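Local coordinates for kelch-like protein 7 (Homo sapiens, PDB 3II7) that acts as the substrate-specific adapter of a CUL3-RBX1 E3 ubiquitin ligase, directing the ubiquitination and subsequent degradation of its substrates, at residues Y83-P88 against R126-H131; E101-T106 against F120-T125. One frame throughout, in Å; residues are numbered along the deposited sequence.

Both contacts lie in the kelch-repeat domain, a six-bladed beta-propeller, with centres about 9 Å apart. Contact 2 pairs strands 103-107 and 120-124 within one blade; contact 1 joins that blade's outermost strand, 129-133, to the preceding blade. Strand 120-124 neighbours 129-133, and probable hydrogen bonds connect the contacts: His131 O to Cys122 N at 2.8 Å and Ser129 O to Asp124 N at 2.8 Å. Packing adds Trp130 NE1 to Tyr123 CD1 at 3.3 Å. Along the sequence, both segments of contact 2 fall between those of contact 1. Their centres lie about 15 Å (contact 2) and 20 Å (contact 1) from the chain centre, so the link runs outward through the blade.

Contact 1. Residues Y83-P88 against R126-H131; sequences YSKLGP and RTESWH. With EDO (1,2-ethanediol), chain R.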
ATOM      1  N   TYR A  83      -8.739   2.255 -18.897  1.00  3.55           N
ATOM      2  CA  TYR A  83      -9.742   3.295 -19.017  1.00  4.24           C
ATOM      3  C   TYR A  83      -9.614   4.306 -17.885  1.00  6.64           C
ATOM      4  O   TYR A  83      -8.845   4.092 -16.944  1.00  7.13           O
ATOM      5  CB  TYR A  83     -11.149   2.696 -19.109  1.00  3.34           C
ATOM      6  CG  TYR A  83     -11.582   1.890 -17.933  1.00  4.57           C
ATOM      7  CD1 TYR A  83     -12.411   2.440 -16.962  1.00  5.82           C
ATOM      8  CD2 TYR A  83     -11.221   0.542 -17.804  1.00  9.44           C
ATOM      9  CE1 TYR A  83     -12.833   1.679 -15.854  1.00  6.23           C
ATOM     10  CE2 TYR A  83     -11.671  -0.211 -16.728  1.00  8.92           C
ATOM     11  CZ  TYR A  83     -12.466   0.364 -15.764  1.00  8.47           C
ATOM     12  OH  TYR A  83     -12.918  -0.384 -14.693  1.00 13.10           O
ATOM     13  N   SER A  84     -10.320   5.429 -17.991  1.00  4.02           N
ATOM     14  CA  SER A  84     -10.168   6.483 -16.980  1.00  5.77           C
ATOM     15  C   SER A  84     -11.490   7.017 -16.491  1.00 11.97           C
ATOM     16  O   SER A  84     -12.432   7.198 -17.281  1.00 11.77           O
ATOM     17  CB  SER A  84      -9.345   7.645 -17.530  1.00  8.73           C
ATOM     18  OG  SER A  84      -8.086   7.217 -17.980  1.00  9.64           O
ATOM     19  N   LYS A  85     -11.543   7.272 -15.189  1.00  9.75           N
ATOM     20  CA  LYS A  85     -12.689   7.877 -14.515  1.00 11.69           C
ATOM     21  C   LYS A  85     -12.205   9.105 -13.758  1.00 12.17           C
ATOM     22  O   LYS A  85     -11.042   9.391 -13.770  1.00 12.06           O
ATOM     23  CB  LYS A  85     -13.285   6.865 -13.550  1.00 11.78           C
ATOM     24  CG  LYS A  85     -13.834   5.643 -14.232  1.00 12.51           C
ATOM     25  CD  LYS A  85     -15.141   5.989 -14.946  1.00 15.97           C
ATOM     26  CE  LYS A  85     -15.594   4.889 -15.864  1.00 31.50           C
ATOM     27  NZ  LYS A  85     -16.615   5.422 -16.800  1.00 20.81           N
ATOM     28  N   LEU A  86     -13.117   9.863 -13.143  1.00 14.82           N
ATOM     29  CA  LEU A  86     -12.683  10.999 -12.350  1.00 14.99           C
ATOM     30  C   LEU A  86     -12.300  10.476 -10.978  1.00 10.59           C
ATOM     31  O   LEU A  86     -12.907   9.544 -10.475  1.00 15.01           O
ATOM     32  CB  LEU A  86     -13.733  12.125 -12.329  1.00 19.88           C
ATOM     33  CG  LEU A  86     -13.778  12.928 -13.655  1.00 27.12           C
ATOM     34  CD1 LEU A  86     -14.916  13.984 -13.648  1.00 17.92           C
ATOM     35  CD2 LEU A  86     -12.414  13.605 -13.987  1.00 20.74           C
ATOM     36  N   GLY A  87     -11.211  11.012 -10.442  1.00 11.63           N
ATOM     37  CA  GLY A  87     -10.543  10.444  -9.296  1.00 20.43           C
ATOM     38  C   GLY A  87     -11.102  10.986  -8.036  1.00 25.05           C
ATOM     39  O   GLY A  87     -12.240  11.476  -8.033  1.00 24.63           O
ATOM     40  N   PRO A  88     -10.303  10.929  -6.932  1.00 18.12           N
ATOM     41  CA  PRO A  88     -10.915  11.367  -5.728  1.00 17.00           C
ATOM     42  C   PRO A  88     -11.291  12.835  -5.847  1.00 12.46           C
ATOM     43  O   PRO A  88     -10.557  13.604  -6.481  1.00 10.97           O
ATOM     44  CB  PRO A  88      -9.827  11.124  -4.655  1.00 13.95           C
ATOM     45  CG  PRO A  88      -8.551  11.304  -5.363  1.00 20.49           C
ATOM     46  CD  PRO A  88      -8.833  10.858  -6.824  1.00 21.02           C
ATOM     47  N   ARG A 126     -20.029   0.152  -8.330  1.00 11.96           N
ATOM     48  CA  ARG A 126     -21.298  -0.207  -8.995  1.00 14.23           C
ATOM     49  C   ARG A 126     -21.984   1.033  -9.577  1.00 16.00           C
ATOM     50  O   ARG A 126     -22.347   1.044 -10.751  1.00 16.10           O
ATOM     51  CB  ARG A 126     -22.229  -0.933  -8.016  1.00 14.73           C
ATOM     52  CG  ARG A 126     -23.566  -1.400  -8.647  1.00 27.19           C
ATOM     53  CD  ARG A 126     -24.353  -2.302  -7.716  1.00 33.98           C
ATOM     54  NE  ARG A 126     -24.894  -1.582  -6.557  1.00 35.63           N
ATOM     55  CZ  ARG A 126     -25.974  -0.788  -6.574  1.00 44.37           C
ATOM     56  NH1 ARG A 126     -26.658  -0.572  -7.705  1.00 42.91           N
ATOM     57  NH2 ARG A 126     -26.371  -0.196  -5.450  1.00 40.38           N
ATOM     58  N   THR A 127     -22.159   2.069  -8.746  1.00 13.29           N
ATOM     59  CA  THR A 127     -22.788   3.338  -9.169  1.00 11.92           C
ATOM     60  C   THR A 127     -21.804   4.349  -9.794  1.00 13.72           C
ATOM     61  O   THR A 127     -22.228   5.362 -10.335  1.00 13.18           O
ATOM     62  CB  THR A 127     -23.495   4.019  -7.993  1.00 14.83           C
ATOM     63  OG1 THR A 127     -22.551   4.254  -6.945  1.00 13.54           O
ATOM     64  CG2 THR A 127     -24.625   3.141  -7.456  1.00 19.68           C
ATOM     65  N   GLU A 128     -20.498   4.075  -9.696  1.00 12.41           N
ATOM     66  CA  GLU A 128     -19.454   4.945 -10.250  1.00 13.13           C
ATOM     67  C   GLU A 128     -19.558   6.366  -9.689  1.00 12.61           C
ATOM     68  O   GLU A 128     -19.452   7.351 -10.409  1.00 15.07           O
ATOM     69  CB  GLU A 128     -19.486   4.927 -11.789  1.00 14.93           C
ATOM     70  CG  GLU A 128     -19.254   3.525 -12.362  1.00 20.05           C
ATOM     71  CD  GLU A 128     -18.978   3.513 -13.862  1.00 23.72           C
ATOM     72  OE1 GLU A 128     -19.715   4.185 -14.611  1.00 28.24           O
ATOM     73  OE2 GLU A 128     -18.035   2.809 -14.289  1.00 32.37           O
ATOM     74  N   SER A 129     -19.737   6.448  -8.375  1.00 11.68           N
ATOM     75  CA  SER A 129     -19.856   7.718  -7.702  1.00  9.17           C
ATOM     76  C   SER A 129     -18.972   7.779  -6.465  1.00  6.71           C
ATOM     77  O   SER A 129     -18.703   6.754  -5.809  1.00  7.75           O
ATOM     78  CB  SER A 129     -21.310   7.951  -7.313  1.00 10.05           C
ATOM     79  OG  SER A 129     -21.806   6.880  -6.548  1.00 14.48           O
ATOM     80  N   TRP A 130     -18.532   8.999  -6.143  1.00  7.27           N
ATOM     81  CA  TRP A 130     -17.700   9.258  -4.992  1.00  6.45           C
ATOM     82  C   TRP A 130     -18.507   9.810  -3.827  1.00  8.16           C
ATOM     83  O   TRP A 130     -19.452  10.580  -4.026  1.00  9.29           O
ATOM     84  CB  TRP A 130     -16.607  10.266  -5.349  1.00  6.52           C
ATOM     85  CG  TRP A 130     -15.479   9.696  -6.146  1.00  9.32           C
ATOM     86  CD1 TRP A 130     -15.308   9.759  -7.518  1.00  9.48           C
ATOM     87  CD2 TRP A 130     -14.338   9.020  -5.631  1.00  6.94           C
ATOM     88  NE1 TRP A 130     -14.126   9.144  -7.874  1.00  9.94           N
ATOM     89  CE2 TRP A 130     -13.512   8.678  -6.736  1.00  7.79           C
ATOM     90  CE3 TRP A 130     -13.921   8.660  -4.343  1.00  7.47           C
ATOM     91  CZ2 TRP A 130     -12.304   7.987  -6.577  1.00  8.66           C
ATOM     92  CZ3 TRP A 130     -12.726   7.975  -4.196  1.00  7.57           C
ATOM     93  CH2 TRP A 130     -11.938   7.634  -5.309  1.00  8.09           C
ATOM     94  N   HIS A 131     -18.096   9.436  -2.609  1.00  8.30           N
ATOM     95  CA  HIS A 131     -18.798   9.782  -1.388  1.00  5.95           C
ATOM     96  C   HIS A 131     -17.792  10.096  -0.283  1.00  7.56           C
ATOM     97  O   HIS A 131     -16.830   9.350  -0.083  1.00 10.69           O
ATOM     98  CB  HIS A 131     -19.711   8.614  -0.966  1.00 12.37           C
ATOM     99  CG  HIS A 131     -20.682   8.200  -2.033  1.00 14.66           C
ATOM    100  ND1 HIS A 131     -21.911   8.801  -2.193  1.00 14.82           N
ATOM    101  CD2 HIS A 131     -20.581   7.284  -3.026  1.00 14.78           C
ATOM    102  CE1 HIS A 131     -22.532   8.264  -3.225  1.00 18.87           C
ATOM    103  NE2 HIS A 131     -21.749   7.337  -3.746  1.00 16.76           N
TER
HETATM  104  C1  EDO R 965     -16.543   8.719 -12.351  1.00 27.32           C
HETATM  105  O1  EDO R 965     -15.813   9.258 -13.471  1.00 24.13           O
HETATM  106  C2  EDO R 965     -16.558   9.737 -11.201  1.00 37.69           C
HETATM  107  O2  EDO R 965     -17.258  10.944 -11.565  1.00 43.45           O
HETATM  108  O   HOH W   1     -18.890   6.710 -15.404  1.00 33.67           O
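Trp130 meets Leu86 through its indole N-H: NE1 donates to Leu86 O at 2.9 Å, with an N-H...O angle of 159° and the acceptor near the ring plane. Gly87 O lies over a face of the same ring, too poorly angled to NE1 for a second bond. Over that face too, Pro88 CA lies 3.8 Å from the centroid of the Trp130 six-membered ring and 11° off its normal, a CH-pi contact.

Lys85 can be followed outward. Its CB is 3.5 Å from O1 of a bound ethanediol, probably from the crystallisation liquor, which also takes a hydrogen bond from Leu86 N. CG passes farther from O1, and CD returns close to it because the chain bends at chi2 (-73°). CE then reaches Glu128 OE2 at 3.6 Å, and NZ ends 3.9 Å from Glu128 OE2 in a long salt bridge. A water bridges the two charged ends, accepting from Lys85 NZ at 3.0 Å and donating to Glu128 OE1 at 2.8 Å.

The aromatic and ion-pair contacts thus join two consecutive propeller blades. Strand 81-86 pairs with strand 71-76, whose Met72 touches both Lys85 and Trp130. In the next blade strand 129-133 pairs with 120-124, and Glu128 and Ser129 both face Asp124 in a G1 beta bulge; Tyr123 and Trp130 fit the aromatic pair of the kelch motif.

Contact 2. Residues E101-T106 against F120-T125; sequences EGKIYT and FECYDT
Cys122 CB lies over one face of the Tyr105 ring, 4.0 Å from its centroid and 30° off the normal, with Cys122 SG in an oblique sulfur-aromatic contact. The Phe120 ring is nearly parallel to that of Tyr105, planes at 19°, but the centroids are 5.4 Å apart, so stacking is slight. Touching is instead local, Phe120 CZ to Tyr105 CD1 at 3.3 Å. Phe120 gets there with CG opposite the backbone N (chi1 -167°), and its ring also meets Tyr174 and Trp181 edge-to-face. Replacing Phe120 with an alanine would probably leave Tyr105 CB and CD1 without their aromatic neighbour and open a gap beside Tyr174 and Trp181. At the edge of the Tyr123 ring sits Ile104 CG1.

Strands 103-106 and 120-124 run antiparallel, with reciprocal N-H...O bonds in the Ile104-Tyr123 and Thr106-Glu121 pairs, while Lys103-Asp124 and Tyr105-Cys122 are non-hydrogen-bonded.

Two carbonyls are gripped twice. Gly102 O accepts from Thr125 OG1 at 2.8 Å and from Thr125 N at 2.9 Å, just beyond the paired strands. Glu121 O takes Thr106 N and, at 3.0 Å, Thr106 OG1, which also bonds Arg92.

Lys103 NZ and Asp124 OD2, 4.5 Å apart, are too far for a salt bridge; Asp124 OD1 binds the backbone N of Arg126 and Thr127. Pairing of these two middle blade strands therefore rests mainly on the backbone ladder, with Cys122 and Phe120 packed against Tyr105; the buried Glu121 carboxylate forms a salt bridge with Arg92 and accepts from Thr90, and any Lys103-Asp124 attraction is likely to be modest.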
ATOM      1  N   GLU A 101     -15.899  -4.704  -0.265  1.00 12.26           N
ATOM      2  CA  GLU A 101     -17.309  -4.909  -0.693  1.00 13.30           C
ATOM      3  C   GLU A 101     -17.770  -3.935  -1.803  1.00 16.42           C
ATOM      4  O   GLU A 101     -18.826  -3.305  -1.704  1.00 16.31           O
ATOM      5  CB  GLU A 101     -18.237  -4.856   0.521  1.00 19.27           C
ATOM      6  CG  GLU A 101     -17.815  -5.862   1.630  1.00 17.22           C
ATOM      7  CD  GLU A 101     -18.829  -5.993   2.774  1.00 40.50           C
ATOM      8  OE1 GLU A 101     -20.046  -5.926   2.500  1.00 30.16           O
ATOM      9  OE2 GLU A 101     -18.398  -6.175   3.945  1.00 32.06           O
ATOM     10  N   GLY A 102     -16.948  -3.801  -2.836  1.00 11.03           N
ATOM     11  CA  GLY A 102     -17.315  -3.009  -4.028  1.00 11.40           C
ATOM     12  C   GLY A 102     -17.041  -1.523  -3.942  1.00  8.97           C
ATOM     13  O   GLY A 102     -17.280  -0.789  -4.914  1.00 12.32           O
ATOM     14  N   LYS A 103     -16.513  -1.065  -2.805  1.00  8.39           N
ATOM     15  CA  LYS A 103     -16.110   0.315  -2.658  1.00  9.73           C
ATOM     16  C   LYS A 103     -14.577   0.449  -2.576  1.00  8.14           C
ATOM     17  O   LYS A 103     -13.897  -0.378  -1.944  1.00  8.31           O
ATOM     18  CB  LYS A 103     -16.734   0.935  -1.420  1.00  9.09           C
ATOM     19  CG  LYS A 103     -18.238   1.205  -1.567  1.00 20.72           C
ATOM     20  CD  LYS A 103     -19.080   0.052  -1.109  1.00 37.96           C
ATOM     21  CE  LYS A 103     -20.537   0.478  -0.907  1.00 41.11           C
ATOM     22  NZ  LYS A 103     -21.352  -0.647  -0.392  1.00 53.43           N
ATOM     23  N   ILE A 104     -14.057   1.483  -3.219  1.00  6.17           N
ATOM     24  CA  ILE A 104     -12.646   1.845  -3.124  1.00  8.35           C
ATOM     25  C   ILE A 104     -12.507   2.991  -2.143  1.00 10.20           C
ATOM     26  O   ILE A 104     -13.017   4.080  -2.395  1.00 15.96           O
ATOM     27  CB  ILE A 104     -12.088   2.322  -4.487  1.00 10.10           C
ATOM     28  CG1 ILE A 104     -12.347   1.291  -5.598  1.00 16.54           C
ATOM     29  CG2 ILE A 104     -10.631   2.654  -4.361  1.00 13.78           C
ATOM     30  CD1 ILE A 104     -11.925  -0.067  -5.307  1.00 15.89           C
ATOM     31  N   TYR A 105     -11.788   2.760  -1.054  1.00  4.71           N
ATOM     32  CA  TYR A 105     -11.564   3.766  -0.031  1.00  5.64           C
ATOM     33  C   TYR A 105     -10.207   4.430  -0.198  1.00  7.98           C
ATOM     34  O   TYR A 105      -9.219   3.781  -0.567  1.00  7.56           O
ATOM     35  CB  TYR A 105     -11.673   3.155   1.372  1.00  5.99           C
ATOM     36  CG  TYR A 105     -13.040   2.606   1.705  1.00  7.84           C
ATOM     37  CD1 TYR A 105     -13.964   3.365   2.402  1.00  4.87           C
ATOM     38  CD2 TYR A 105     -13.399   1.310   1.337  1.00 11.45           C
ATOM     39  CE1 TYR A 105     -15.214   2.876   2.711  1.00  7.89           C
ATOM     40  CE2 TYR A 105     -14.674   0.801   1.653  1.00  9.52           C
ATOM     41  CZ  TYR A 105     -15.564   1.606   2.341  1.00  9.36           C
ATOM     42  OH  TYR A 105     -16.811   1.120   2.659  1.00 10.25           O
ATOM     43  N   THR A 106     -10.198   5.737   0.033  1.00  5.83           N
ATOM     44  CA  THR A 106      -8.969   6.550  -0.012  1.00  2.96           C
ATOM     45  C   THR A 106      -8.876   7.354   1.246  1.00  5.23           C
ATOM     46  O   THR A 106      -9.863   7.951   1.671  1.00  5.65           O
ATOM     47  CB  THR A 106      -8.925   7.459  -1.276  1.00  6.82           C
ATOM     48  OG1 THR A 106      -9.959   8.430  -1.235  1.00  8.91           O
ATOM     49  CG2 THR A 106      -9.081   6.610  -2.561  1.00 10.02           C
ATOM     50  N   PHE A 120     -11.385  11.032   4.209  1.00  6.31           N
ATOM     51  CA  PHE A 120     -11.718   9.652   3.872  1.00  6.06           C
ATOM     52  C   PHE A 120     -12.840   9.714   2.835  1.00  7.19           C
ATOM     53  O   PHE A 120     -13.908  10.201   3.132  1.00  7.50           O
ATOM     54  CB  PHE A 120     -12.162   8.941   5.174  1.00  4.20           C
ATOM     55  CG  PHE A 120     -12.255   7.441   5.091  1.00  3.79           C
ATOM     56  CD1 PHE A 120     -11.257   6.687   4.520  1.00  7.23           C
ATOM     57  CD2 PHE A 120     -13.350   6.755   5.666  1.00  5.37           C
ATOM     58  CE1 PHE A 120     -11.346   5.311   4.503  1.00  4.73           C
ATOM     59  CE2 PHE A 120     -13.423   5.368   5.629  1.00  5.16           C
ATOM     60  CZ  PHE A 120     -12.408   4.655   5.051  1.00  5.63           C
ATOM     61  N   GLU A 121     -12.562   9.253   1.616  1.00  7.84           N
ATOM     62  CA  GLU A 121     -13.508   9.342   0.474  1.00  9.65           C
ATOM     63  C   GLU A 121     -13.588   7.975  -0.179  1.00 10.30           C
ATOM     64  O   GLU A 121     -12.553   7.331  -0.345  1.00  9.68           O
ATOM     65  CB  GLU A 121     -13.011  10.388  -0.573  1.00 11.43           C
ATOM     66  CG  GLU A 121     -12.756  11.803  -0.014  1.00 16.44           C
ATOM     67  CD  GLU A 121     -12.308  12.851  -1.054  1.00 18.66           C
ATOM     68  OE1 GLU A 121     -11.454  12.563  -1.931  1.00  8.03           O
ATOM     69  OE2 GLU A 121     -12.775  14.003  -0.950  1.00 25.70           O
ATOM     70  N   CYS A 122     -14.785   7.516  -0.566  1.00  6.32           N
ATOM     71  CA  CYS A 122     -14.859   6.242  -1.237  1.00  9.25           C
ATOM     72  C   CYS A 122     -15.630   6.298  -2.532  1.00  7.79           C
ATOM     73  O   CYS A 122     -16.518   7.132  -2.713  1.00  7.80           O
ATOM     74  CB  CYS A 122     -15.351   5.151  -0.308  1.00 16.22           C
ATOM     75  SG  CYS A 122     -17.072   4.843  -0.210  1.00 20.94           S
ATOM     76  N   TYR A 123     -15.238   5.400  -3.438  1.00  7.41           N
ATOM     77  CA  TYR A 123     -15.785   5.293  -4.765  1.00  5.55           C
ATOM     78  C   TYR A 123     -16.586   4.017  -4.826  1.00  6.59           C
ATOM     79  O   TYR A 123     -16.048   2.927  -4.554  1.00  9.42           O
ATOM     80  CB  TYR A 123     -14.659   5.240  -5.793  1.00  6.21           C
ATOM     81  CG  TYR A 123     -15.085   5.137  -7.262  1.00  7.30           C
ATOM     82  CD1 TYR A 123     -15.669   6.216  -7.922  1.00  7.36           C
ATOM     83  CD2 TYR A 123     -14.863   3.968  -7.996  1.00 10.95           C
ATOM     84  CE1 TYR A 123     -16.045   6.132  -9.259  1.00 13.24           C
ATOM     85  CE2 TYR A 123     -15.226   3.876  -9.343  1.00  9.04           C
ATOM     86  CZ  TYR A 123     -15.820   4.957  -9.962  1.00 12.08           C
ATOM     87  OH  TYR A 123     -16.168   4.872 -11.282  1.00 11.14           O
ATOM     88  N   ASP A 124     -17.867   4.137  -5.175  1.00  7.99           N
ATOM     89  CA  ASP A 124     -18.740   2.979  -5.308  1.00  7.86           C
ATOM     90  C   ASP A 124     -18.592   2.461  -6.733  1.00  8.81           C
ATOM     91  O   ASP A 124     -18.982   3.131  -7.677  1.00 10.39           O
ATOM     92  CB  ASP A 124     -20.187   3.348  -5.008  1.00  9.33           C
ATOM     93  CG  ASP A 124     -21.102   2.139  -4.998  1.00 19.40           C
ATOM     94  OD1 ASP A 124     -21.054   1.353  -5.955  1.00 20.36           O
ATOM     95  OD2 ASP A 124     -21.862   1.978  -4.038  1.00 22.30           O
ATOM     96  N   THR A 125     -17.976   1.285  -6.889  1.00  9.64           N
ATOM     97  CA  THR A 125     -17.658   0.772  -8.233  1.00 13.84           C
ATOM     98  C   THR A 125     -18.905   0.380  -9.026  1.00 14.96           C
ATOM     99  O   THR A 125     -18.838   0.279 -10.248  1.00 16.22           O
ATOM    100  CB  THR A 125     -16.674  -0.458  -8.213  1.00 14.17           C
ATOM    101  OG1 THR A 125     -17.308  -1.577  -7.588  1.00  7.94           O
ATOM    102  CG2 THR A 125     -15.383  -0.131  -7.477  1.00  7.99           C
TER